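PDB 1ZSO: uncharacterized protein, which is of unknown function but, from its family, may bind zinc ions. Local coordinates for residues Leu45-Asp56 against Ala67-Glu75. Numbering follows the deposited sequence.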
loop_
_atom_site.group_PDB
_atom_site.type_symbol
_atom_site.label_atom_id
_atom_site.label_comp_id
_atom_site.label_asym_id
_atom_site.label_seq_id
_atom_site.Cartn_x
_atom_site.Cartn_y
_atom_site.Cartn_z
ATOM N N LEU B 45 17.321 2.134 -4.917
ATOM C CA LEU B 45 16.324 1.533 -4.025
ATOM C C LEU B 45 15.323 0.554 -4.709
ATOM O O LEU B 45 14.872 0.744 -5.832
ATOM C CB LEU B 45 15.563 2.632 -3.297
ATOM C CG LEU B 45 16.421 3.494 -2.353
ATOM C CD1 LEU B 45 15.606 4.650 -1.807
ATOM C CD2 LEU B 45 17.018 2.657 -1.194
ATOM N N THR B 46 15.010 -0.511 -4.000
ATOM C CA THR B 46 14.106 -1.553 -4.481
ATOM C C THR B 46 13.139 -1.902 -3.359
ATOM O O THR B 46 13.405 -1.639 -2.199
ATOM C CB THR B 46 14.877 -2.819 -4.884
ATOM O OG1 THR B 46 15.608 -3.321 -3.753
ATOM C CG2 THR B 46 15.852 -2.526 -5.941
ATOM N N ARG B 47 12.004 -2.486 -3.718
ATOM C CA ARG B 47 11.045 -2.985 -2.746
ATOM C C ARG B 47 10.478 -4.309 -3.290
ATOM O O ARG B 47 9.987 -4.339 -4.415
ATOM C CB ARG B 47 9.975 -1.923 -2.566
ATOM C CG ARG B 47 8.967 -2.176 -1.499
ATOM C CD ARG B 47 9.482 -1.744 -0.107
ATOM N NE ARG B 47 8.334 -1.493 0.766
ATOM C CZ ARG B 47 8.319 -1.706 2.076
ATOM N NH1 ARG B 47 9.392 -2.210 2.700
ATOM N NH2 ARG B 47 7.203 -1.445 2.753
ATOM N N ASP B 48 10.611 -5.395 -2.528
ATOM C CA ASP B 48 10.106 -6.704 -2.948
ATOM C C ASP B 48 8.687 -6.935 -2.483
ATOM O O ASP B 48 8.304 -6.499 -1.401
ATOM C CB ASP B 48 10.927 -7.849 -2.357
ATOM C CG ASP B 48 12.321 -7.944 -2.946
ATOM O OD1 ASP B 48 12.619 -7.163 -3.881
ATOM O OD2 ASP B 48 13.119 -8.786 -2.438
ATOM N N ASN B 49 7.925 -7.647 -3.302
ATOM C CA ASN B 49 6.639 -8.193 -2.868
ATOM C C ASN B 49 5.686 -7.099 -2.433
ATOM O O ASN B 49 5.132 -7.149 -1.325
ATOM C CB ASN B 49 6.868 -9.153 -1.698
ATOM C CG ASN B 49 5.590 -9.953 -1.316
ATOM O OD1 ASN B 49 4.897 -10.518 -2.176
ATOM N ND2 ASN B 49 5.295 -10.007 -0.014
ATOM N N ILE B 50 5.531 -6.072 -3.265
ATOM C CA ILE B 50 4.504 -5.127 -2.995
ATOM C C ILE B 50 3.257 -5.809 -3.446
ATOM O O ILE B 50 3.291 -6.671 -4.362
ATOM C CB ILE B 50 4.660 -3.790 -3.727
ATOM C CG1 ILE B 50 4.571 -3.972 -5.247
ATOM C CG2 ILE B 50 5.940 -3.141 -3.326
ATOM C CD1 ILE B 50 4.184 -2.764 -5.931
ATOM N N GLN B 51 2.158 -5.433 -2.812
ATOM C CA GLN B 51 0.870 -6.055 -3.102
ATOM C C GLN B 51 -0.231 -4.989 -3.284
ATOM O O GLN B 51 -0.365 -4.010 -2.520
ATOM C CB GLN B 51 0.470 -7.040 -1.988
ATOM C CG GLN B 51 1.534 -8.026 -1.534
ATOM C CD GLN B 51 1.082 -8.831 -0.339
ATOM O OE1 GLN B 51 0.227 -8.399 0.401
ATOM N NE2 GLN B 51 1.641 -10.016 -0.159
ATOM N N PHE B 52 -1.057 -5.182 -4.270
ATOM C CA PHE B 52 -2.180 -4.237 -4.421
ATOM C C PHE B 52 -3.245 -4.822 -5.291
ATOM O O PHE B 52 -2.978 -5.754 -6.022
ATOM C CB PHE B 52 -1.712 -2.864 -4.968
ATOM C CG PHE B 52 -1.276 -2.891 -6.406
ATOM C CD1 PHE B 52 -2.191 -2.684 -7.422
ATOM C CD2 PHE B 52 0.046 -3.093 -6.728
ATOM C CE1 PHE B 52 -1.814 -2.728 -8.713
ATOM C CE2 PHE B 52 0.446 -3.158 -8.020
ATOM C CZ PHE B 52 -0.467 -2.957 -9.020
ATOM N N ARG B 53 -4.445 -4.250 -5.209
ATOM C CA ARG B 53 -5.584 -4.558 -6.107
ATOM C C ARG B 53 -5.983 -3.357 -6.949
ATOM O O ARG B 53 -5.837 -2.224 -6.511
ATOM C CB ARG B 53 -6.807 -4.969 -5.301
ATOM C CG ARG B 53 -6.666 -6.334 -4.636
ATOM C CD ARG B 53 -7.166 -6.278 -3.212
ATOM N NE ARG B 53 -6.465 -5.202 -2.482
ATOM C CZ ARG B 53 -5.304 -5.355 -1.838
ATOM N NH1 ARG B 53 -4.727 -6.556 -1.787
ATOM N NH2 ARG B 53 -4.730 -4.308 -1.236
ATOM N N LYS B 54 -6.568 -3.612 -8.122
ATOM C CA LYS B 54 -6.936 -2.539 -9.062
ATOM C C LYS B 54 -8.055 -1.636 -8.488
ATOM O O LYS B 54 -8.392 -0.620 -9.059
ATOM C CB LYS B 54 -7.374 -3.147 -10.420
ATOM C CG LYS B 54 -8.860 -3.542 -10.446
ATOM C CD LYS B 54 -9.132 -4.710 -11.342
ATOM C CE LYS B 54 -9.559 -4.307 -12.715
ATOM N NZ LYS B 54 -9.551 -5.524 -13.637
ATOM N N THR B 55 -8.655 -2.044 -7.369
ATOM C CA THR B 55 -9.761 -1.313 -6.769
ATOM C C THR B 55 -9.267 -0.417 -5.654
ATOM O O THR B 55 -10.043 0.403 -5.155
ATOM C CB THR B 55 -10.806 -2.277 -6.141
ATOM O OG1 THR B 55 -10.128 -3.153 -5.274
ATOM C CG2 THR B 55 -11.541 -3.128 -7.217
ATOM N N ASP B 56 -7.999 -0.580 -5.260
ATOM C CA ASP B 56 -7.426 0.215 -4.156
ATOM C C ASP B 56 -7.407 1.691 -4.544
ATOM O O ASP B 56 -7.085 2.037 -5.681
ATOM C CB ASP B 56 -6.015 -0.262 -3.781
ATOM C CG ASP B 56 -5.993 -1.677 -3.220
ATOM O OD1 ASP B 56 -7.084 -2.212 -2.970
ATOM O OD2 ASP B 56 -4.884 -2.245 -3.012
ATOM N N ALA B 67 -4.165 6.613 -6.919
ATOM C CA ALA B 67 -3.339 5.486 -7.335
ATOM C C ALA B 67 -3.751 4.214 -6.597
ATOM O O ALA B 67 -4.382 4.266 -5.539
ATOM C CB ALA B 67 -1.871 5.752 -7.092
ATOM N N ASN B 68 -3.388 3.080 -7.189
ATOM C CA ASN B 68 -3.626 1.754 -6.624
ATOM C C ASN B 68 -2.476 1.366 -5.687
ATOM O O ASN B 68 -2.673 0.617 -4.725
ATOM C CB ASN B 68 -3.667 0.685 -7.727
ATOM C CG ASN B 68 -4.857 0.794 -8.604
ATOM O OD1 ASN B 68 -4.775 0.445 -9.774
ATOM N ND2 ASN B 68 -5.984 1.254 -8.063
ATOM N N PHE B 69 -1.284 1.879 -6.017
ATOM C CA PHE B 69 -0.089 1.748 -5.185
ATOM C C PHE B 69 0.750 3.018 -5.200
ATOM O O PHE B 69 0.939 3.638 -6.249
ATOM C CB PHE B 69 0.807 0.578 -5.639
ATOM C CG PHE B 69 2.001 0.357 -4.744
ATOM C CD1 PHE B 69 1.882 -0.373 -3.573
ATOM C CD2 PHE B 69 3.233 0.921 -5.039
ATOM C CE1 PHE B 69 3.023 -0.569 -2.701
ATOM C CE2 PHE B 69 4.323 0.726 -4.204
ATOM C CZ PHE B 69 4.206 -0.023 -3.011
HETATM N N MSE B 70 1.285 3.349 -4.028
HETATM C CA MSE B 70 2.183 4.485 -3.863
HETATM C C MSE B 70 3.372 4.208 -2.918
HETATM O O MSE B 70 3.293 3.405 -1.990
HETATM C CB MSE B 70 1.446 5.671 -3.255
HETATM C CG MSE B 70 0.659 6.535 -4.189
HETATM SE SE MSE B 70 0.427 8.302 -3.225
HETATM C CE MSE B 70 -1.052 7.819 -2.109
ATOM N N ILE B 71 4.462 4.930 -3.150
ATOM C CA ILE B 71 5.611 4.849 -2.297
ATOM C C ILE B 71 6.333 6.191 -2.337
ATOM O O ILE B 71 6.411 6.833 -3.374
ATOM C CB ILE B 71 6.497 3.624 -2.671
ATOM C CG1 ILE B 71 7.642 3.433 -1.684
ATOM C CG2 ILE B 71 7.070 3.694 -4.095
ATOM C CD1 ILE B 71 8.307 2.086 -1.883
ATOM N N LYS B 72 6.797 6.625 -1.174
ATOM C CA LYS B 72 7.663 7.762 -1.045
ATOM C C LYS B 72 9.054 7.161 -0.760
ATOM O O LYS B 72 9.371 6.726 0.361
ATOM C CB LYS B 72 7.170 8.676 0.073
ATOM C CG LYS B 72 8.022 9.895 0.362
ATOM C CD LYS B 72 7.385 10.683 1.487
ATOM C CE LYS B 72 7.788 12.157 1.478
ATOM N NZ LYS B 72 9.175 12.345 2.016
ATOM N N TRP B 73 9.836 7.074 -1.839
ATOM C CA TRP B 73 11.120 6.378 -1.856
ATOM C C TRP B 73 12.105 6.924 -0.852
ATOM O O TRP B 73 12.852 6.147 -0.247
ATOM C CB TRP B 73 11.742 6.455 -3.245
ATOM C CG TRP B 73 11.144 5.527 -4.228
ATOM C CD1 TRP B 73 10.404 5.852 -5.301
ATOM C CD2 TRP B 73 11.270 4.105 -4.244
ATOM N NE1 TRP B 73 10.050 4.737 -5.990
ATOM C CE2 TRP B 73 10.553 3.643 -5.350
ATOM C CE3 TRP B 73 11.900 3.170 -3.399
ATOM C CZ2 TRP B 73 10.494 2.308 -5.681
ATOM C CZ3 TRP B 73 11.809 1.869 -3.701
ATOM C CH2 TRP B 73 11.140 1.434 -4.854
ATOM N N THR B 74 12.107 8.244 -0.665
ATOM C CA THR B 74 13.045 8.883 0.259
ATOM C C THR B 74 12.381 9.971 1.136
ATOM O O THR B 74 11.220 10.349 0.941
ATOM C CB THR B 74 14.302 9.498 -0.503
ATOM O OG1 THR B 74 13.986 10.751 -1.130
ATOM C CG2 THR B 74 14.825 8.562 -1.568
ATOM N N GLU B 75 13.149 10.515 2.077
ATOM C CA GLU B 75 12.686 11.657 2.875
ATOM C C GLU B 75 12.327 12.912 2.054
ATOM O O GLU B 75 11.813 13.867 2.604
ATOM C CB GLU B 75 13.702 12.018 3.981
ATOM C CG GLU B 75 15.062 12.588 3.506
ATOM C CD GLU B 75 16.256 11.604 3.696
ATOM O OE1 GLU B 75 16.242 10.510 3.034
ATOM O OE2 GLU B 75 17.202 11.951 4.492
HETATM O O HOH W 1 -2.771 -0.597 -2.478
#
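Phe69 carries CG anti to its backbone N (chi1 -176°), which swings the ring across to Ile50, and Ile50 holds CG1 between its backbone N and carbonyl carbon (chi1 64°), from where an extended chi2 (157°) carries CD1 over that ring. Outer strands of two antiparallel sheets here pack face to face through their side chains, with 8.5 Å between the axes of 50-52 and 69-71. CD1 of Ile50 sits 3.7 Å from the Phe69 ring centroid, almost on the normal, a CH-pi contact, while its CG2 reaches Phe69 CZ at 3.6 Å; a branched residue can thus cover both the middle and the rim of one ring. The side chain of Phe52 crosses that of Phe69 at about a right angle, CD2 against CB, and its other flank meets Asn68 CB. Toward the far end, Leu45 brings CB to Trp73 CE3 at 3.7 Å, and Trp73 NE1 donates to Gly111 O. Asn68, which with Phe69 forms a classic beta bulge opposite Ile82, suits the polar end because its amide can accept from a strand, at Phe84 N, and donate to a turn, the type I turn Arg53-Asp56. Asp56 braces that turn through a salt bridge to Arg53, and a water donates to both Asp56 OD2 and Asn68 O. ND2 of Asn68 gives a weak bond to Lys54 O and a shorter one, 2.7 Å, to Asp56 O, lying in both the carbonyl and amide planes.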